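Deoxyhypusine hydroxylase (Homo sapiens, PDB 4D50) catalyses the hydroxylation of deoxyhypusine on eukaryotic translation initiation factor 5A at a di-iron centre, the second and last step of hypusine formation. Local coordinates at residues Pro241-His245 with Asp269-Val274; Leu129-Arg133 with Pro176-Tyr181. All blocks are in the same frame, centred on the assembly; numbering follows the deposited sequence. Where two conformers were deposited one is given.

Contact 1: Pro241-His245 with Asp269-Val274; sequences PMVRH and DPERVV. With FE (Fe (III) ion), chain D; PER (peroxide ion), chain E.
At the di-iron site, the iron ligand His245 packs against Val273, and its neighbour Arg244 forms a salt bridge with Asp269. His245 NE2 binds the iron at 2.2 Å, and peroxide O2 lies in the plane of the ring, at its edge. Val273 CG1, in one of two conformers, packs obliquely, 3.7 Å from His245 CB, while ND1 is hydrogen-bonded to Ser277, so metal and second shell fix the ring's rotation. Arg244, with CG anti to the carbonyl carbon (chi1 -59°) and a bend at chi3, reaches Asp269 end-on: NH2 to OD1 at 3.0 Å, nearly straight at 172°, and NH1 to OD2 at 3.0 Å. OD1 lies in the guanidinium plane, but with the planes 57° apart NH2 comes from above the carboxylate. NH2 also bonds Leu234 O, and Val274 CG2 lies over the rim of one guanidinium face. OD2 also accepts Glu271 N, from the face opposite NH1, closing an Asx turn before helix 272-289. An alanine in place of Asp269 would probably leave Arg244 without its carboxylate mate and Glu271 N without its turn acceptor. His61 and Glu246 complete this iron's protein ligands, typical of the HEAT-repeat di-iron site of deoxyhypusine hydroxylase.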
ATOM      1  N   PRO A 241       7.114 -12.637  -2.777  1.00 15.30           N
ATOM      2  CA  PRO A 241       5.687 -12.731  -2.621  1.00 14.85           C
ATOM      3  C   PRO A 241       5.003 -11.374  -2.380  1.00 13.86           C
ATOM      4  O   PRO A 241       3.880 -11.129  -2.883  1.00 13.94           O
ATOM      5  CB  PRO A 241       5.485 -13.639  -1.399  1.00 17.35           C
ATOM      6  CG  PRO A 241       6.822 -14.164  -1.069  1.00 17.59           C
ATOM      7  CD  PRO A 241       7.851 -13.639  -1.986  1.00 18.02           C
ATOM      8  N   MET A 242       5.686 -10.454  -1.724  1.00 13.70           N
ATOM      9  CA  MET A 242       5.153  -9.103  -1.519  0.50 13.95           C
ATOM     10  C   MET A 242       4.995  -8.358  -2.862  1.00 12.48           C
ATOM     11  O   MET A 242       4.034  -7.619  -3.051  1.00 11.59           O
ATOM     12  CB  MET A 242       6.094  -8.335  -0.572  0.50 15.71           C
ATOM     13  CG  MET A 242       5.768  -6.890  -0.362  0.50 17.54           C
ATOM     14  SD  MET A 242       6.938  -6.100   0.752  0.50 38.64           S
ATOM     15  CE  MET A 242       8.213  -5.836  -0.473  0.50 19.82           C
ATOM     16  N   VAL A 243       5.939  -8.549  -3.781  1.00 10.07           N
ATOM     17  CA  VAL A 243       5.861  -7.963  -5.125  1.00  9.88           C
ATOM     18  C   VAL A 243       4.755  -8.661  -5.970  1.00  9.62           C
ATOM     19  O   VAL A 243       3.924  -7.994  -6.646  1.00  7.99           O
ATOM     20  CB  VAL A 243       7.165  -8.129  -5.926  1.00  9.99           C
ATOM     21  CG1 VAL A 243       7.013  -7.586  -7.315  1.00 10.21           C
ATOM     22  CG2 VAL A 243       8.339  -7.392  -5.176  1.00 10.87           C
ATOM     23  N   ARG A 244       4.737  -9.970  -5.876  1.00 10.31           N
ATOM     24  CA  ARG A 244       3.720 -10.679  -6.641  1.00  9.94           C
ATOM     25  C   ARG A 244       2.307 -10.334  -6.162  1.00  9.66           C
ATOM     26  O   ARG A 244       1.401 -10.114  -6.968  1.00 10.37           O
ATOM     27  CB  ARG A 244       3.938 -12.170  -6.624  1.00 11.02           C
ATOM     28  CG  ARG A 244       5.291 -12.667  -7.180  1.00 10.45           C
ATOM     29  CD  ARG A 244       5.484 -14.162  -6.888  1.00 10.35           C
ATOM     30  NE  ARG A 244       4.464 -14.853  -7.637  1.00 10.16           N
ATOM     31  CZ  ARG A 244       3.856 -15.974  -7.275  1.00 10.08           C
ATOM     32  NH1 ARG A 244       4.108 -16.560  -6.114  1.00 10.54           N
ATOM     33  NH2 ARG A 244       2.902 -16.384  -8.052  1.00  9.80           N
ATOM     34  N   HIS A 245       2.138 -10.225  -4.859  1.00 10.12           N
ATOM     35  CA  HIS A 245       0.832  -9.731  -4.297  1.00 11.27           C
ATOM     36  C   HIS A 245       0.433  -8.345  -4.798  1.00 10.37           C
ATOM     37  O   HIS A 245      -0.739  -8.120  -5.167  1.00 10.35           O
ATOM     38  CB  HIS A 245       0.819  -9.774  -2.771  1.00 12.44           C
ATOM     39  CG  HIS A 245       0.395  -8.498  -2.156  1.00 12.82           C
ATOM     40  ND1 HIS A 245      -0.935  -8.144  -2.073  1.00 14.08           N
ATOM     41  CD2 HIS A 245       1.094  -7.528  -1.523  1.00 14.93           C
ATOM     42  CE1 HIS A 245      -1.023  -6.956  -1.511  1.00 14.69           C
ATOM     43  NE2 HIS A 245       0.176  -6.600  -1.088  1.00 14.47           N
ATOM     44  N   ASP A 269      -2.112 -20.532  -5.814  1.00 17.78           N
ATOM     45  CA  ASP A 269      -0.679 -20.359  -5.615  1.00 15.93           C
ATOM     46  C   ASP A 269      -0.267 -20.839  -4.238  1.00 14.49           C
ATOM     47  O   ASP A 269      -0.981 -20.694  -3.283  1.00 15.76           O
ATOM     48  CB  ASP A 269      -0.288 -18.848  -5.737  1.00 13.97           C
ATOM     49  CG  ASP A 269       1.157 -18.651  -6.001  1.00 14.78           C
ATOM     50  OD1 ASP A 269       1.598 -18.883  -7.174  1.00 15.06           O
ATOM     51  OD2 ASP A 269       1.923 -18.320  -5.050  1.00 14.80           O
ATOM     52  N   PRO A 270       0.938 -21.367  -4.117  1.00 16.83           N
ATOM     53  CA  PRO A 270       1.390 -21.764  -2.770  1.00 17.77           C
ATOM     54  C   PRO A 270       1.585 -20.647  -1.764  1.00 16.40           C
ATOM     55  O   PRO A 270       1.688 -20.919  -0.584  1.00 16.99           O
ATOM     56  CB  PRO A 270       2.711 -22.513  -3.044  1.00 17.97           C
ATOM     57  CG  PRO A 270       3.109 -22.110  -4.449  1.00 17.62           C
ATOM     58  CD  PRO A 270       1.874 -21.738  -5.182  1.00 16.47           C
ATOM     59  N   GLU A 271       1.737 -19.402  -2.216  1.00 15.35           N
ATOM     60  CA  GLU A 271       2.000 -18.272  -1.315  1.00 13.27           C
ATOM     61  C   GLU A 271       0.643 -17.736  -0.925  1.00 12.85           C
ATOM     62  O   GLU A 271      -0.188 -17.319  -1.767  1.00 14.86           O
ATOM     63  CB  GLU A 271       2.852 -17.225  -2.041  1.00 14.96           C
ATOM     64  CG  GLU A 271       4.275 -17.690  -2.257  1.00 17.42           C
ATOM     65  CD  GLU A 271       5.073 -17.752  -0.975  1.00 18.81           C
ATOM     66  OE1 GLU A 271       4.662 -17.126   0.063  1.00 24.37           O
ATOM     67  OE2 GLU A 271       6.090 -18.448  -0.967  1.00 24.83           O
ATOM     68  N   ARG A 272       0.366 -17.851   0.353  1.00 11.34           N
ATOM     69  CA  ARG A 272      -0.892 -17.403   0.903  1.00 11.63           C
ATOM     70  C   ARG A 272      -1.159 -15.976   0.576  1.00 11.05           C
ATOM     71  O   ARG A 272      -2.291 -15.652   0.232  1.00 12.32           O
ATOM     72  CB  ARG A 272      -0.884 -17.542   2.442  1.00 11.53           C
ATOM     73  CG  ARG A 272      -2.236 -17.192   3.016  1.00 11.42           C
ATOM     74  CD  ARG A 272      -2.308 -17.707   4.447  1.00 12.08           C
ATOM     75  NE  ARG A 272      -3.532 -17.274   5.055  1.00 11.16           N
ATOM     76  CZ  ARG A 272      -3.832 -17.468   6.347  1.00 12.20           C
ATOM     77  NH1 ARG A 272      -3.010 -18.141   7.114  1.00 12.88           N
ATOM     78  NH2 ARG A 272      -4.959 -17.007   6.834  1.00 12.86           N
ATOM     79  N   VAL A 273      -0.156 -15.094   0.630  1.00 11.22           N
ATOM     80  CA  VAL A 273      -0.400 -13.694   0.342  0.50 11.83           C
ATOM     81  C   VAL A 273      -0.852 -13.493  -1.138  1.00 11.15           C
ATOM     82  O   VAL A 273      -1.725 -12.667  -1.451  1.00 11.54           O
ATOM     83  CB  VAL A 273       0.829 -12.827   0.664  0.50 12.45           C
ATOM     84  CG1 VAL A 273       0.451 -11.366   0.601  0.50 13.03           C
ATOM     85  CG2 VAL A 273       1.384 -13.158   2.059  0.50 13.41           C
ATOM     86  N   VAL A 274      -0.277 -14.269  -2.040  1.00 11.54           N
ATOM     87  CA  VAL A 274      -0.670 -14.278  -3.428  1.00 10.82           C
ATOM     88  C   VAL A 274      -2.038 -14.891  -3.694  1.00 10.00           C
ATOM     89  O   VAL A 274      -2.902 -14.254  -4.352  1.00  9.12           O
ATOM     90  CB  VAL A 274       0.413 -14.975  -4.313  1.00 11.48           C
ATOM     91  CG1 VAL A 274      -0.057 -15.064  -5.771  1.00 12.02           C
ATOM     92  CG2 VAL A 274       1.715 -14.186  -4.203  1.00 11.53           C
TER
HETATM   93 FE    FE D 302       0.821  -4.625  -0.356  1.00 16.41          FE
HETATM   94  O1  PER E 303       3.157  -4.462   1.126  1.00 21.40           O
HETATM   95  O2  PER E 303       2.762  -5.521   0.077  1.00 18.93           O
HETATM   96  O   HOH W   1       1.478  -2.377   0.071  1.00 26.36           O
HETATM   97  O   HOH W   2      -1.036  -3.704  -0.962  1.00 13.42           O

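Contact 2: Leu129-Arg133 with Pro176-Tyr181; sequences LAVRR and PLFERY
Apolar contacts centre on Leu129, whose two methyls part to different partners. CD1 lies over one face of the Tyr181 ring, 3.7 Å from its centroid, a CH-pi contact, and also meets Leu177 CD2. CD2 turns to the backbone of the other helix, 3.5 Å from Phe178 CA, and reaches the edge of the Phe178 ring in its plane. The second CH-pi contact belongs to Arg132, whose CB stands over a face of Phe178, 3.6 Å from the centroid; Phe178 CG is anti to its backbone N, which places that ring face against Arg132 CB. Bends at chi2 and chi3 fold Arg132 back, so that Phe178 CD2 lies over the centre of one guanidinium face, the two planes 43° apart. The polar contact is an end-on salt bridge from the same guanidinium to Glu179: NH1 to OE1 at 3.2 Å on the syn lone pair, and NH2 to OE2 at 3.2 Å, the straighter bond at 164°. One arginine thus meets an aromatic face with its CB and grips a carboxylate. The short helical segments cross at -72° with axes 10.2 Å apart, a helix-helix packing joining the N-terminal and C-terminal HEAT-repeat regions across the link between them.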
ATOM      1  N   LEU A 129      12.820   5.928   3.898  1.00  9.81           N
ATOM      2  CA  LEU A 129      11.917   6.730   3.078  1.00  9.96           C
ATOM      3  C   LEU A 129      11.048   7.608   3.923  1.00 10.21           C
ATOM      4  O   LEU A 129      10.846   8.786   3.582  1.00 10.76           O
ATOM      5  CB  LEU A 129      11.055   5.822   2.168  1.00 10.22           C
ATOM      6  CG  LEU A 129      11.797   5.177   1.038  1.00 12.00           C
ATOM      7  CD1 LEU A 129      10.928   4.109   0.363  1.00 12.53           C
ATOM      8  CD2 LEU A 129      12.248   6.158  -0.011  1.00 12.08           C
ATOM      9  N   ALA A 130      10.592   7.085   5.064  1.00  9.91           N
ATOM     10  CA  ALA A 130       9.618   7.806   5.861  1.00  9.32           C
ATOM     11  C   ALA A 130      10.351   8.988   6.564  1.00  9.61           C
ATOM     12  O   ALA A 130       9.759  10.014   6.723  1.00 11.05           O
ATOM     13  CB  ALA A 130       8.876   6.885   6.755  1.00 11.11           C
ATOM     14  N   VAL A 131      11.601   8.785   6.991  1.00 10.05           N
ATOM     15  CA  VAL A 131      12.418   9.861   7.567  1.00 10.63           C
ATOM     16  C   VAL A 131      12.637  10.964   6.524  1.00 10.18           C
ATOM     17  O   VAL A 131      12.433  12.102   6.808  1.00 11.68           O
ATOM     18  CB  VAL A 131      13.760   9.339   8.086  1.00 11.05           C
ATOM     19  CG1 VAL A 131      14.669  10.519   8.405  1.00 11.16           C
ATOM     20  CG2 VAL A 131      13.535   8.448   9.311  1.00 11.40           C
ATOM     21  N   ARG A 132      12.895  10.579   5.279  1.00 10.99           N
ATOM     22  CA  ARG A 132      13.030  11.618   4.255  1.00 11.47           C
ATOM     23  C   ARG A 132      11.691  12.364   3.997  1.00 10.78           C
ATOM     24  O   ARG A 132      11.674  13.564   3.710  1.00 11.04           O
ATOM     25  CB  ARG A 132      13.512  10.949   2.939  1.00 12.85           C
ATOM     26  CG  ARG A 132      14.967  10.474   2.877  1.00 15.08           C
ATOM     27  CD  ARG A 132      16.001  11.574   2.959  1.00 18.77           C
ATOM     28  NE  ARG A 132      15.806  12.645   1.988  1.00 18.91           N
ATOM     29  CZ  ARG A 132      16.267  12.655   0.729  1.00 19.65           C
ATOM     30  NH1 ARG A 132      16.944  11.645   0.221  1.00 17.51           N
ATOM     31  NH2 ARG A 132      16.061  13.755  -0.035  1.00 18.95           N
ATOM     32  N   ARG A 133      10.570  11.635   3.997  1.00 10.81           N
ATOM     33  CA  ARG A 133       9.246  12.269   3.839  1.00 10.70           C
ATOM     34  C   ARG A 133       8.992  13.236   4.998  1.00 10.28           C
ATOM     35  O   ARG A 133       8.602  14.412   4.793  1.00 11.16           O
ATOM     36  CB  ARG A 133       8.108  11.242   3.718  1.00 11.12           C
ATOM     37  CG  ARG A 133       6.742  11.878   3.625  1.00 11.96           C
ATOM     38  CD  ARG A 133       5.631  10.813   3.529  1.00 13.50           C
ATOM     39  NE  ARG A 133       4.445  11.232   4.310  1.00 14.60           N
ATOM     40  CZ  ARG A 133       3.523  12.121   3.943  1.00 14.22           C
ATOM     41  NH1 ARG A 133       3.650  12.818   2.812  1.00 14.68           N
ATOM     42  NH2 ARG A 133       2.518  12.395   4.773  1.00 14.83           N
ATOM     43  N   PRO A 176      19.598   7.815  -4.606  1.00 16.85           N
ATOM     44  CA  PRO A 176      18.878   7.434  -3.401  1.00 16.93           C
ATOM     45  C   PRO A 176      17.456   6.994  -3.700  1.00 14.88           C
ATOM     46  O   PRO A 176      16.775   7.564  -4.592  1.00 11.97           O
ATOM     47  CB  PRO A 176      18.855   8.724  -2.576  1.00 18.28           C
ATOM     48  CG  PRO A 176      19.853   9.669  -3.190  1.00 18.46           C
ATOM     49  CD  PRO A 176      20.197   9.158  -4.518  1.00 19.10           C
ATOM     50  N   LEU A 177      16.993   6.033  -2.915  1.00 13.64           N
ATOM     51  CA  LEU A 177      15.695   5.462  -3.056  1.00 13.22           C
ATOM     52  C   LEU A 177      14.594   6.516  -3.054  1.00 11.64           C
ATOM     53  O   LEU A 177      13.657   6.461  -3.840  1.00 11.57           O
ATOM     54  CB  LEU A 177      15.448   4.469  -1.972  1.00 13.39           C
ATOM     55  CG  LEU A 177      14.321   3.544  -2.314  1.00 13.74           C
ATOM     56  CD1 LEU A 177      14.516   2.777  -3.609  1.00 14.14           C
ATOM     57  CD2 LEU A 177      14.181   2.601  -1.170  1.00 14.76           C
ATOM     58  N   PHE A 178      14.750   7.536  -2.199  1.00 11.26           N
ATOM     59  CA  PHE A 178      13.724   8.546  -2.112  1.00 10.54           C
ATOM     60  C   PHE A 178      13.580   9.281  -3.404  1.00 11.04           C
ATOM     61  O   PHE A 178      12.446   9.562  -3.827  1.00  9.35           O
ATOM     62  CB  PHE A 178      14.047   9.538  -0.989  1.00 11.08           C
ATOM     63  CG  PHE A 178      12.953  10.503  -0.683  1.00 10.45           C
ATOM     64  CD1 PHE A 178      11.822  10.091  -0.028  1.00 10.97           C
ATOM     65  CD2 PHE A 178      13.108  11.857  -0.977  1.00 11.54           C
ATOM     66  CE1 PHE A 178      10.842  10.994   0.308  1.00 10.21           C
ATOM     67  CE2 PHE A 178      12.173  12.758  -0.583  1.00 10.33           C
ATOM     68  CZ  PHE A 178      11.036  12.334   0.075  1.00  9.74           C
ATOM     69  N   GLU A 179      14.702   9.582  -4.044  1.00 13.09           N
ATOM     70  CA  GLU A 179      14.648  10.359  -5.286  1.00 13.88           C
ATOM     71  C   GLU A 179      13.986   9.495  -6.397  1.00 10.80           C
ATOM     72  O   GLU A 179      13.233  10.014  -7.252  1.00  8.47           O
ATOM     73  CB  GLU A 179      16.052  10.787  -5.664  1.00 16.99           C
ATOM     74  CG  GLU A 179      16.556  12.090  -5.078  1.00 23.02           C
ATOM     75  CD  GLU A 179      16.746  12.136  -3.556  1.00 30.45           C
ATOM     76  OE1 GLU A 179      16.683  11.086  -2.868  1.00 36.13           O
ATOM     77  OE2 GLU A 179      16.971  13.269  -3.049  1.00 39.44           O
ATOM     78  N   ARG A 180      14.259   8.194  -6.352  1.00 11.11           N
ATOM     79  CA  ARG A 180      13.714   7.258  -7.298  1.00 10.86           C
ATOM     80  C   ARG A 180      12.208   7.192  -7.100  1.00 10.00           C
ATOM     81  O   ARG A 180      11.485   7.066  -8.087  1.00 11.12           O
ATOM     82  CB  ARG A 180      14.349   5.863  -7.178  1.00 11.20           C
ATOM     83  CG  ARG A 180      15.824   5.947  -7.341  1.00 12.36           C
ATOM     84  CD  ARG A 180      16.466   4.578  -7.297  1.00 12.25           C
ATOM     85  NE  ARG A 180      16.053   3.694  -8.383  1.00 12.68           N
ATOM     86  CZ  ARG A 180      16.341   2.380  -8.418  1.00 14.61           C
ATOM     87  NH1 ARG A 180      17.099   1.805  -7.454  1.00 15.48           N
ATOM     88  NH2 ARG A 180      15.963   1.610  -9.421  1.00 15.66           N
ATOM     89  N   TYR A 181      11.761   7.137  -5.857  1.00  9.52           N
ATOM     90  CA  TYR A 181      10.326   7.150  -5.560  1.00  9.43           C
ATOM     91  C   TYR A 181       9.677   8.426  -6.017  1.00  8.14           C
ATOM     92  O   TYR A 181       8.515   8.477  -6.488  1.00  8.64           O
ATOM     93  CB  TYR A 181      10.074   6.948  -4.056  1.00  9.08           C
ATOM     94  CG  TYR A 181       9.913   5.522  -3.606  1.00  8.58           C
ATOM     95  CD1 TYR A 181      10.900   4.575  -3.862  1.00  9.80           C
ATOM     96  CD2 TYR A 181       8.880   5.165  -2.802  1.00  8.66           C
ATOM     97  CE1 TYR A 181      10.763   3.265  -3.473  1.00  9.99           C
ATOM     98  CE2 TYR A 181       8.743   3.833  -2.399  1.00 10.52           C
ATOM     99  CZ  TYR A 181       9.687   2.904  -2.735  1.00  9.94           C
ATOM    100  OH  TYR A 181       9.586   1.571  -2.282  1.00 11.60           O
TER

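The two contacts occupy separate parts of the helical solenoid: their centres are 25 Å apart, their nearest atoms about 8 Å, and they do not touch. In sequence they come in series, 129-133 with 176-181 closing before 241-245 with 269-274 opens. Contact 1 supplies a first-shell ligand to one iron, whereas contact 2 binds neither: its Tyr181 side chain lies about 5 Å from that of His212, a ligand of the second iron, and about 8 Å from a bound iron. Helix 208-221, which carries His212, is touched from both, by Leu129 and Tyr181 on Leu209 and by Met242 on His212. The peroxide, about 9 Å from the Tyr181 side chain, is touched directly by contact 1.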